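PDB 1ZX5: mannosephosphate isomerase, putative from Archaeoglobus fulgidus, which probably catalyses the interconversion of D-mannose 6-phosphate and D-fructose 6-phosphate as a zinc-dependent type 1 mannose-6-phosphate isomerase of the cupin class. Local coordinates for residues E149-F153 and K154-N158; K219-K222 and G223-E226; N199-E202 and K203-V207; E23-A26 and L27-F31. One frame throughout, in Å; residues are numbered along the deposited sequence.

Contact 1: E149-F153 and K154-N158; sequences EDFDF and KTLLN. With LFR (beta-L-fructofuranose), chain B.
Asp152 and Lys154 form the salt bridge of this local turn, with NZ of Lys154 2.9 Å from OD1 of Asp152. The ammonium group meets the syn side of the carboxylate, 30° out of its plane. The lysine chain bends twice near its end, at chi3 -53° and chi4 -55°, and this brings NZ back to Asp152. The same NZ donates to O2 of the bound beta-L-fructofuranose at 3.1 Å, so Asp152 probably positions the lysine for the sugar. Asp150 OD1 accepts from O4 of the sugar at 2.7 Å. Phe153 N adds a weak bond to O1.

Backbone and hydroxyl bonds close the 3-10 turn. Asp152 O is gripped twice. Thr155 OG1 lies 2.6 Å from it, nearly in line with the C=O bond, and Thr155 N approaches from above the carbonyl plane. Leu156 N bonds to Phe153 O at 3.0 Å.

The apolar side is built from Phe151, Phe153 and Leu156. Leu156 CD1 meets the edge of the Phe151 ring, 3.8 Å from CE2. CD2 of Phe151 sits over the centre of the Phe153 ring.

Residues 150-154 line the beta-L-fructofuranose pocket, where the sugar is also hydrogen-bonded to Gln97 OE1 and Thr96 O. The turn links helix 139-146 to strand 157-161. Phe151, Phe153 and Leu156 pack on that helix, while Asn158 pairs by backbone bonds with Ala131 of strand 128-131.

Contact 2: K219-K222 and G223-E226; sequences KGKK and GMAE
Lys221 and Met224, a selenomethionine, run side by side and point the same way from the two ends of a tight turn. Their closest side-chain approach is CD of Lys221 to CE of Met224, 4.1 Å. The lysine is extended beyond CG. The selenomethionine bends only at its last torsion, chi3 109°, which turns its methyl group to the aliphatic part of the lysine. Lys222 goes another way: its CB, CG and CD pass Gly223 N, and its NZ reaches Pro164 O, Thr163 OG1 and the carboxylate of Asp166.

The backbone is a type II beta turn from Lys221 to Met224. Gly223 takes its third position with positive phi, 69°, a value that favours glycine. Met224 N donates to Lys221 O at 3.2 Å, and the return bond from Lys221 N to Met224 O is weak. A water spans that weak side, accepting from Lys221 N at 2.9 Å and donating to Met224 O at 3.0 Å.

The turn leads into strand 224-226, an outermost strand of the five-stranded sheet. Thr167 OG1 is within hydrogen-bonding reach of Lys221 O and Met224 O, but has one proton for both. Backbone bonds and water mainly hold the turn; the two side chains only run alongside.

Contact 3: N199-E202 and K203-V207; sequences NDWE and KVKKV
The Trp201 indole carries Val204 CG1 over one face. The methyl lies 4.0 Å from the centroid of the six-membered ring of Trp201, 23° off the ring normal, in a CH-pi contact offset toward the rim. CG1 of Val204 is anti to the backbone N (chi1 171°), which carries this methyl to the indole; the other, CG2, faces Asp200 O. Lys205 crosses the indole at about a right angle. Its CG comes obliquely to within 3.4 Å of Trp201 NE1. The indole N-H itself is used by Glu143 OE2, and the ring of Phe196 meets Trp201 edge-to-face.

Past the indole, Lys205 runs alongside Glu202. A bend at chi3, -67°, brings its NZ 2.8 Å from OE2 of Glu202. This salt bridge spans three residues on the outside of the helix and meets the syn side of the carboxylate.

The first helical turn has regular bonds. Val204 N donates to Asp200 O at 3.0 Å and Lys205 N to Trp201 O at 2.9 Å. Lys203 N also makes a weak bond to Asp200 O. The side-chain OD2 of Asp200 accepts from Phe195 N.

Helix 201-207 rests its inner side on helix 139-146, where Trp201 touches Leu142 and Leu146 and Lys205 touches Ile139. Lys203 and Val204 lean on Tyr194 of strand 194-195.

Contact 4: E23-A26 and L27-F31; sequences EWIA and LLKGF. With EDO (1,2-ethanediol), chain C; ACY (acetic acid), chain F.
Ala26 and Phe31 make the tight part of this helix end. CB of Ala26 sits over the centre of the Phe31 ring, 3.7 Å from its centroid and 11° off the normal, a CH-pi contact. The ring is put there by a chi1 of 68°, which places CG between the backbone N and the carbonyl carbon.

A Schellman motif closes the helix here. Phe31 N donates to Ala26 O at 2.9 Å and Gly30 N to Leu27 O at 3.1 Å. Gly30, with positive phi, is the C-prime residue.

Within the helix, Leu28 CD1 lies over a face of the Trp24 indole, 3.9 Å from the centroid of its six-membered ring and offset toward the rim. Leu28 N bonds to Trp24 O at 2.9 Å. At the indole edge, Trp24 NE1 donates to O1 of a bound ethanediol at 3.3 Å, which Tyr253 OH and Ala255 O also hold.

Lys29 is buried and well partnered. Its NZ is hydrogen-bonded to OXT of a bound acetic acid at 2.8 Å, to Gly272 O and to the carboxylate of Glu41. Both small molecules probably come from the crystallisation liquor. The loose side belongs to the exposed Glu23 and Leu27.

Helix 24-28 lies against the six-stranded antiparallel sheet. Ile25 packs on Leu15, Ile36 and Ser39 of strands 15-17 and 36-41, Leu28 on Leu89 of strand 85-92, and Phe31 on Leu15.

All four contacts are local, and they follow in series without nesting or crossing. Contact 4 comes first and ends helix 24-28, which comes between strands 15-17 and 36-41 in the chain. Contact 1 follows, closing the connection from helix 139-146 to strand 157-161 at the sugar pocket. Contact 3 starts helix 201-207, whose face meets the same helix 139-146. Contacts 1 and 3 thus share a neighbour; their centres are about 17 Å apart, and their nearest atoms about 5 Å. Contact 2 is last and leads into strand 224-226 of the five-stranded sheet, beside Thr167 of the six-stranded one. Contacts 3 and 4 are farthest apart, about 35 Å between centres.

Contact 1: E149-F153 and K154-N158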
loop_
_atom_site.group_PDB
_atom_site.type_symbol
_atom_site.label_atom_id
_atom_site.label_comp_id
_atom_site.label_asym_id
_atom_site.label_seq_id
_atom_site.Cartn_x
_atom_site.Cartn_y
_atom_site.Cartn_z
ATOM N N GLU A 149 8.365 11.919 -28.346
ATOM C CA GLU A 149 8.533 10.469 -28.287
ATOM C C GLU A 149 8.433 9.931 -26.853
ATOM O O GLU A 149 7.655 8.992 -26.579
ATOM C CB GLU A 149 9.820 10.034 -29.012
ATOM C CG GLU A 149 9.613 9.732 -30.504
ATOM C CD GLU A 149 9.177 8.284 -30.764
ATOM O OE1 GLU A 149 9.914 7.366 -30.359
ATOM O OE2 GLU A 149 8.112 8.049 -31.390
ATOM N N ASP A 150 9.171 10.545 -25.931
ATOM C CA ASP A 150 9.110 10.139 -24.527
ATOM C C ASP A 150 9.434 11.305 -23.593
ATOM O O ASP A 150 10.415 11.264 -22.840
ATOM C CB ASP A 150 10.031 8.925 -24.273
ATOM C CG ASP A 150 10.008 8.437 -22.824
ATOM O OD1 ASP A 150 8.917 8.385 -22.189
ATOM O OD2 ASP A 150 11.103 8.094 -22.323
ATOM N N PHE A 151 8.606 12.347 -23.643
ATOM C CA PHE A 151 8.785 13.472 -22.743
ATOM C C PHE A 151 8.793 12.973 -21.294
ATOM O O PHE A 151 7.927 12.190 -20.895
ATOM C CB PHE A 151 7.706 14.542 -22.944
ATOM C CG PHE A 151 7.841 15.695 -21.994
ATOM C CD1 PHE A 151 8.796 16.690 -22.219
ATOM C CD2 PHE A 151 7.059 15.762 -20.846
ATOM C CE1 PHE A 151 8.954 17.747 -21.319
ATOM C CE2 PHE A 151 7.207 16.812 -19.941
ATOM C CZ PHE A 151 8.153 17.810 -20.182
ATOM N N ASP A 152 9.776 13.415 -20.516
ATOM C CA ASP A 152 9.872 12.999 -19.126
ATOM C C ASP A 152 8.944 13.871 -18.283
ATOM O O ASP A 152 9.329 14.954 -17.845
ATOM C CB ASP A 152 11.331 13.078 -18.636
ATOM C CG ASP A 152 11.532 12.468 -17.246
ATOM O OD1 ASP A 152 10.565 11.971 -16.636
ATOM O OD2 ASP A 152 12.679 12.480 -16.757
ATOM N N PHE A 153 7.715 13.402 -18.078
ATOM C CA PHE A 153 6.729 14.138 -17.275
ATOM C C PHE A 153 7.116 14.281 -15.802
ATOM O O PHE A 153 6.624 15.187 -15.117
ATOM C CB PHE A 153 5.342 13.498 -17.388
ATOM C CG PHE A 153 4.666 13.738 -18.710
ATOM C CD1 PHE A 153 4.021 14.947 -18.968
ATOM C CD2 PHE A 153 4.683 12.761 -19.696
ATOM C CE1 PHE A 153 3.394 15.180 -20.185
ATOM C CE2 PHE A 153 4.059 12.975 -20.918
ATOM C CZ PHE A 153 3.408 14.194 -21.166
ATOM N N LYS A 154 7.982 13.386 -15.318
ATOM C CA LYS A 154 8.493 13.458 -13.947
ATOM C C LYS A 154 9.263 14.763 -13.680
ATOM O O LYS A 154 9.327 15.204 -12.535
ATOM C CB LYS A 154 9.373 12.250 -13.605
ATOM C CG LYS A 154 8.749 10.880 -13.883
ATOM C CD LYS A 154 9.513 9.724 -13.207
ATOM C CE LYS A 154 11.018 9.719 -13.536
ATOM N NZ LYS A 154 11.311 9.711 -14.987
ATOM N N THR A 155 9.825 15.376 -14.732
ATOM C CA THR A 155 10.498 16.684 -14.612
ATOM C C THR A 155 9.546 17.814 -14.186
ATOM O O THR A 155 9.997 18.882 -13.785
ATOM C CB THR A 155 11.236 17.126 -15.913
ATOM O OG1 THR A 155 10.308 17.227 -16.996
ATOM C CG2 THR A 155 12.365 16.162 -16.286
ATOM N N LEU A 156 8.237 17.573 -14.261
ATOM C CA LEU A 156 7.236 18.587 -13.911
ATOM C C LEU A 156 6.747 18.445 -12.465
ATOM O O LEU A 156 5.967 19.270 -11.980
ATOM C CB LEU A 156 6.059 18.524 -14.890
ATOM C CG LEU A 156 6.389 18.635 -16.384
ATOM C CD1 LEU A 156 5.140 18.528 -17.231
ATOM C CD2 LEU A 156 7.122 19.954 -16.717
ATOM N N LEU A 157 7.228 17.413 -11.775
ATOM C CA LEU A 157 6.732 17.059 -10.447
ATOM C C LEU A 157 7.742 17.368 -9.339
ATOM O O LEU A 157 8.949 17.428 -9.597
ATOM C CB LEU A 157 6.367 15.559 -10.391
ATOM C CG LEU A 157 5.406 14.948 -11.421
ATOM C CD1 LEU A 157 5.075 13.514 -11.033
ATOM C CD2 LEU A 157 4.138 15.762 -11.565
ATOM N N ASN A 158 7.254 17.544 -8.113
ATOM C CA ASN A 158 8.151 17.604 -6.950
ATOM C C ASN A 158 8.948 16.309 -6.904
ATOM O O ASN A 158 8.372 15.222 -6.978
ATOM C CB ASN A 158 7.394 17.777 -5.630
ATOM C CG ASN A 158 6.509 19.016 -5.605
ATOM O OD1 ASN A 158 5.308 18.924 -5.312
ATOM N ND2 ASN A 158 7.092 20.176 -5.897
HETATM C C1 LFR B . 8.221 9.448 -18.344
HETATM C C2 LFR B . 9.039 8.260 -17.805
HETATM C C3 LFR B . 8.505 6.943 -18.379
HETATM C C4 LFR B . 9.601 6.350 -19.236
HETATM C C5 LFR B . 10.778 7.317 -19.152
HETATM C C6 LFR B . 12.037 6.623 -18.630
HETATM O O1 LFR B . 7.482 10.158 -17.338
HETATM O O2 LFR B . 9.041 8.202 -16.360
HETATM O O3 LFR B . 8.206 5.990 -17.364
HETATM O O4 LFR B . 9.104 6.247 -20.573
HETATM O O5 LFR B . 10.389 8.403 -18.290
HETATM O O6 LFR B . 13.243 7.335 -18.952
#

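Contact 2: K219-K222 and G223-E226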
loop_
_atom_site.group_PDB
_atom_site.type_symbol
_atom_site.label_atom_id
_atom_site.label_comp_id
_atom_site.label_asym_id
_atom_site.label_seq_id
_atom_site.Cartn_x
_atom_site.Cartn_y
_atom_site.Cartn_z
ATOM N N LYS A 219 4.261 14.966 1.664
ATOM C CA LYS A 219 5.174 14.316 2.604
ATOM C C LYS A 219 4.496 13.958 3.926
ATOM O O LYS A 219 3.812 14.792 4.522
ATOM C CB LYS A 219 6.353 15.237 2.905
ATOM C CG LYS A 219 7.591 15.031 2.060
ATOM C CD LYS A 219 8.603 16.123 2.412
ATOM C CE LYS A 219 10.043 15.622 2.350
ATOM N NZ LYS A 219 11.037 16.759 2.180
ATOM N N GLY A 220 4.681 12.721 4.386
ATOM C CA GLY A 220 4.262 12.352 5.739
ATOM C C GLY A 220 5.405 12.528 6.728
ATOM O O GLY A 220 6.468 13.040 6.370
ATOM N N LYS A 221 5.189 12.097 7.970
ATOM C CA LYS A 221 6.266 12.055 8.984
ATOM C C LYS A 221 7.122 10.803 8.820
ATOM O O LYS A 221 6.660 9.798 8.284
ATOM C CB LYS A 221 5.691 12.086 10.406
ATOM C CG LYS A 221 5.046 13.420 10.765
ATOM C CD LYS A 221 4.582 13.462 12.212
ATOM C CE LYS A 221 3.662 14.677 12.446
ATOM N NZ LYS A 221 3.525 14.974 13.915
ATOM N N LYS A 222 8.366 10.868 9.282
ATOM C CA LYS A 222 9.235 9.699 9.303
ATOM C C LYS A 222 8.532 8.501 9.969
ATOM O O LYS A 222 8.085 8.587 11.116
ATOM C CB LYS A 222 10.565 10.034 10.010
ATOM C CG LYS A 222 11.570 8.872 10.097
ATOM C CD LYS A 222 12.052 8.358 8.740
ATOM C CE LYS A 222 13.132 9.244 8.149
ATOM N NZ LYS A 222 13.658 8.738 6.848
ATOM N N GLY A 223 8.400 7.410 9.223
ATOM C CA GLY A 223 7.851 6.159 9.742
ATOM C C GLY A 223 6.368 6.144 10.089
ATOM O O GLY A 223 5.912 5.243 10.780
HETATM N N MSE A 224 5.602 7.111 9.590
HETATM C CA MSE A 224 4.247 7.313 10.074
HETATM C C MSE A 224 3.434 8.150 9.099
HETATM O O MSE A 224 3.784 9.297 8.816
HETATM C CB MSE A 224 4.342 8.052 11.400
HETATM C CG MSE A 224 3.261 7.819 12.394
HETATM SE SE MSE A 224 3.776 8.953 13.953
HETATM C CE MSE A 224 2.364 10.329 13.781
ATOM N N ALA A 225 2.348 7.579 8.588
ATOM C CA ALA A 225 1.442 8.301 7.703
ATOM C C ALA A 225 0.024 7.766 7.827
ATOM O O ALA A 225 -0.174 6.595 8.157
ATOM C CB ALA A 225 1.917 8.206 6.241
ATOM N N GLU A 226 -0.957 8.626 7.557
ATOM C CA GLU A 226 -2.352 8.208 7.528
ATOM C C GLU A 226 -3.241 9.007 6.570
ATOM O O GLU A 226 -2.905 10.114 6.143
ATOM C CB GLU A 226 -2.967 8.128 8.944
ATOM C CG GLU A 226 -2.793 9.340 9.821
ATOM C CD GLU A 226 -3.336 9.147 11.248
ATOM O OE1 GLU A 226 -2.985 8.164 11.956
ATOM O OE2 GLU A 226 -4.137 9.997 11.659
HETATM O O HOH W 1 2.363 11.949 8.722
#

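Contact 3: N199-E202 and K203-V207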
loop_
_atom_site.group_PDB
_atom_site.type_symbol
_atom_site.label_atom_id
_atom_site.label_comp_id
_atom_site.label_asym_id
_atom_site.label_seq_id
_atom_site.Cartn_x
_atom_site.Cartn_y
_atom_site.Cartn_z
ATOM N N ASN A 199 -3.823 6.729 -24.430
ATOM C CA ASN A 199 -4.866 5.771 -24.079
ATOM C C ASN A 199 -5.740 6.245 -22.908
ATOM O O ASN A 199 -6.964 6.057 -22.930
ATOM C CB ASN A 199 -4.226 4.403 -23.763
ATOM C CG ASN A 199 -5.256 3.301 -23.545
ATOM O OD1 ASN A 199 -5.568 2.945 -22.400
ATOM N ND2 ASN A 199 -5.785 2.762 -24.621
ATOM N N ASP A 200 -5.102 6.848 -21.899
ATOM C CA ASP A 200 -5.771 7.248 -20.663
ATOM C C ASP A 200 -6.054 8.753 -20.562
ATOM O O ASP A 200 -6.593 9.202 -19.556
ATOM C CB ASP A 200 -4.912 6.873 -19.454
ATOM C CG ASP A 200 -4.724 5.378 -19.282
ATOM O OD1 ASP A 200 -5.346 4.573 -20.004
ATOM O OD2 ASP A 200 -3.952 5.006 -18.369
ATOM N N TRP A 201 -5.663 9.527 -21.570
ATOM C CA TRP A 201 -5.697 10.985 -21.477
ATOM C C TRP A 201 -7.066 11.592 -21.161
ATOM O O TRP A 201 -7.145 12.550 -20.397
ATOM C CB TRP A 201 -5.100 11.666 -22.723
ATOM C CG TRP A 201 -4.704 13.078 -22.392
ATOM C CD1 TRP A 201 -5.298 14.229 -22.838
ATOM C CD2 TRP A 201 -3.671 13.487 -21.479
ATOM N NE1 TRP A 201 -4.683 15.330 -22.273
ATOM C CE2 TRP A 201 -3.682 14.903 -21.438
ATOM C CE3 TRP A 201 -2.729 12.795 -20.698
ATOM C CZ2 TRP A 201 -2.779 15.642 -20.652
ATOM C CZ3 TRP A 201 -1.830 13.530 -19.916
ATOM C CH2 TRP A 201 -1.862 14.936 -19.903
ATOM N N GLU A 202 -8.136 11.046 -21.742
ATOM C CA GLU A 202 -9.487 11.537 -21.444
ATOM C C GLU A 202 -9.836 11.423 -19.961
ATOM O O GLU A 202 -10.525 12.288 -19.434
ATOM C CB GLU A 202 -10.552 10.838 -22.290
ATOM C CG GLU A 202 -10.548 11.248 -23.758
ATOM C CD GLU A 202 -10.857 12.736 -23.968
ATOM O OE1 GLU A 202 -11.961 13.188 -23.561
ATOM O OE2 GLU A 202 -9.995 13.451 -24.548
ATOM N N LYS A 203 -9.356 10.358 -19.308
ATOM C CA LYS A 203 -9.560 10.143 -17.882
ATOM C C LYS A 203 -8.663 11.065 -17.062
ATOM O O LYS A 203 -9.113 11.640 -16.084
ATOM C CB LYS A 203 -9.296 8.681 -17.475
ATOM C CG LYS A 203 -10.037 7.602 -18.265
ATOM C CD LYS A 203 -11.536 7.648 -18.080
ATOM C CE LYS A 203 -12.230 6.492 -18.827
ATOM N NZ LYS A 203 -12.492 5.335 -17.902
ATOM N N VAL A 204 -7.396 11.178 -17.457
ATOM C CA VAL A 204 -6.444 12.096 -16.832
ATOM C C VAL A 204 -7.012 13.518 -16.755
ATOM O O VAL A 204 -6.982 14.140 -15.695
ATOM C CB VAL A 204 -5.067 12.112 -17.576
ATOM C CG1 VAL A 204 -4.167 13.222 -17.044
ATOM C CG2 VAL A 204 -4.370 10.758 -17.460
ATOM N N LYS A 205 -7.543 14.017 -17.871
ATOM C CA LYS A 205 -8.082 15.379 -17.937
ATOM C C LYS A 205 -9.196 15.633 -16.919
ATOM O O LYS A 205 -9.297 16.714 -16.354
ATOM C CB LYS A 205 -8.603 15.685 -19.341
ATOM C CG LYS A 205 -7.518 15.862 -20.385
ATOM C CD LYS A 205 -8.079 16.513 -21.664
ATOM C CE LYS A 205 -9.050 15.587 -22.383
ATOM N NZ LYS A 205 -9.442 16.092 -23.745
ATOM N N LYS A 206 -10.017 14.621 -16.688
ATOM C CA LYS A 206 -11.124 14.719 -15.744
ATOM C C LYS A 206 -10.753 14.671 -14.252
ATOM O O LYS A 206 -11.532 15.122 -13.412
ATOM C CB LYS A 206 -12.151 13.643 -16.080
ATOM C CG LYS A 206 -12.911 13.999 -17.368
ATOM C CD LYS A 206 -13.847 12.895 -17.774
ATOM C CE LYS A 206 -14.653 13.270 -19.013
ATOM N NZ LYS A 206 -15.219 12.015 -19.610
ATOM N N VAL A 207 -9.578 14.138 -13.916
ATOM C CA VAL A 207 -9.240 13.919 -12.503
ATOM C C VAL A 207 -7.973 14.646 -12.057
ATOM O O VAL A 207 -7.750 14.811 -10.866
ATOM C CB VAL A 207 -9.141 12.395 -12.141
ATOM C CG1 VAL A 207 -10.355 11.632 -12.670
ATOM C CG2 VAL A 207 -7.856 11.774 -12.682
#

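Contact 4: E23-A26 and L27-F31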
loop_
_atom_site.group_PDB
_atom_site.type_symbol
_atom_site.label_atom_id
_atom_site.label_comp_id
_atom_site.label_asym_id
_atom_site.label_seq_id
_atom_site.Cartn_x
_atom_site.Cartn_y
_atom_site.Cartn_z
ATOM N N GLU A 23 14.762 -7.063 -8.598
ATOM C CA GLU A 23 14.991 -8.325 -7.884
ATOM C C GLU A 23 14.535 -8.342 -6.434
ATOM O O GLU A 23 14.535 -9.404 -5.802
ATOM C CB GLU A 23 16.476 -8.709 -7.941
ATOM C CG GLU A 23 16.924 -9.106 -9.323
ATOM C CD GLU A 23 18.389 -9.518 -9.391
ATOM O OE1 GLU A 23 19.149 -8.848 -10.122
ATOM O OE2 GLU A 23 18.769 -10.523 -8.759
ATOM N N TRP A 24 14.170 -7.174 -5.906
ATOM C CA TRP A 24 13.982 -6.977 -4.452
ATOM C C TRP A 24 12.871 -7.848 -3.869
ATOM O O TRP A 24 13.057 -8.511 -2.849
ATOM C CB TRP A 24 13.724 -5.480 -4.146
ATOM C CG TRP A 24 13.337 -5.156 -2.711
ATOM C CD1 TRP A 24 14.108 -5.353 -1.574
ATOM C CD2 TRP A 24 12.118 -4.528 -2.260
ATOM N NE1 TRP A 24 13.427 -4.905 -0.462
ATOM C CE2 TRP A 24 12.216 -4.390 -0.847
ATOM C CE3 TRP A 24 10.962 -4.063 -2.911
ATOM C CZ2 TRP A 24 11.193 -3.824 -0.074
ATOM C CZ3 TRP A 24 9.933 -3.506 -2.148
ATOM C CH2 TRP A 24 10.060 -3.388 -0.739
ATOM N N ILE A 25 11.712 -7.844 -4.519
ATOM C CA ILE A 25 10.562 -8.585 -4.003
ATOM C C ILE A 25 10.810 -10.107 -3.942
ATOM O O ILE A 25 10.620 -10.710 -2.886
ATOM C CB ILE A 25 9.260 -8.231 -4.749
ATOM C CG1 ILE A 25 8.842 -6.798 -4.373
ATOM C CG2 ILE A 25 8.149 -9.259 -4.406
ATOM C CD1 ILE A 25 7.696 -6.260 -5.177
ATOM N N ALA A 26 11.244 -10.713 -5.046
ATOM C CA ALA A 26 11.524 -12.154 -5.041
ATOM C C ALA A 26 12.510 -12.503 -3.924
ATOM O O ALA A 26 12.353 -13.518 -3.242
ATOM C CB ALA A 26 12.056 -12.619 -6.389
ATOM N N LEU A 27 13.506 -11.641 -3.722
ATOM C CA LEU A 27 14.501 -11.849 -2.677
ATOM C C LEU A 27 13.883 -11.791 -1.279
ATOM O O LEU A 27 14.203 -12.632 -0.444
ATOM C CB LEU A 27 15.664 -10.867 -2.816
ATOM C CG LEU A 27 16.988 -11.447 -2.311
ATOM C CD1 LEU A 27 17.603 -12.375 -3.378
ATOM C CD2 LEU A 27 17.969 -10.328 -1.909
ATOM N N LEU A 28 12.989 -10.829 -1.035
ATOM C CA LEU A 28 12.199 -10.816 0.203
ATOM C C LEU A 28 11.499 -12.146 0.420
ATOM O O LEU A 28 11.463 -12.638 1.539
ATOM C CB LEU A 28 11.142 -9.708 0.193
ATOM C CG LEU A 28 11.618 -8.268 0.397
ATOM C CD1 LEU A 28 10.443 -7.326 0.283
ATOM C CD2 LEU A 28 12.347 -8.119 1.728
ATOM N N LYS A 29 10.955 -12.719 -0.653
ATOM C CA LYS A 29 10.185 -13.956 -0.583
ATOM C C LYS A 29 11.043 -15.211 -0.779
ATOM O O LYS A 29 10.504 -16.293 -1.032
ATOM C CB LYS A 29 9.030 -13.942 -1.598
ATOM C CG LYS A 29 8.159 -12.684 -1.567
ATOM C CD LYS A 29 7.441 -12.523 -0.241
ATOM C CE LYS A 29 6.496 -11.330 -0.260
ATOM N NZ LYS A 29 5.739 -11.290 1.032
ATOM N N GLY A 30 12.367 -15.061 -0.688
ATOM C CA GLY A 30 13.281 -16.204 -0.633
ATOM C C GLY A 30 13.727 -16.822 -1.945
ATOM O O GLY A 30 14.205 -17.957 -1.950
ATOM N N PHE A 31 13.595 -16.110 -3.066
ATOM C CA PHE A 31 14.101 -16.645 -4.338
ATOM C C PHE A 31 14.724 -15.577 -5.238
ATOM O O PHE A 31 14.644 -14.399 -4.946
ATOM C CB PHE A 31 13.046 -17.518 -5.068
ATOM C CG PHE A 31 11.828 -16.750 -5.592
ATOM C CD1 PHE A 31 11.636 -16.579 -6.964
ATOM C CD2 PHE A 31 10.866 -16.243 -4.720
ATOM C CE1 PHE A 31 10.505 -15.886 -7.471
ATOM C CE2 PHE A 31 9.737 -15.549 -5.210
ATOM C CZ PHE A 31 9.559 -15.375 -6.590
HETATM C C1 EDO C . 13.318 -3.533 3.752
HETATM O O1 EDO C . 14.070 -4.070 2.644
HETATM C C2 EDO C . 11.835 -3.893 3.599
HETATM O O2 EDO C . 11.582 -5.210 4.093
HETATM C C ACY F . 4.051 -14.551 0.807
HETATM O O ACY F . 4.823 -15.382 0.256
HETATM O OXT ACY F . 3.960 -13.352 0.483
HETATM C CH3 ACY F . 3.181 -15.036 1.928
HETATM O O HOH W 2 15.393 -11.760 -6.648
#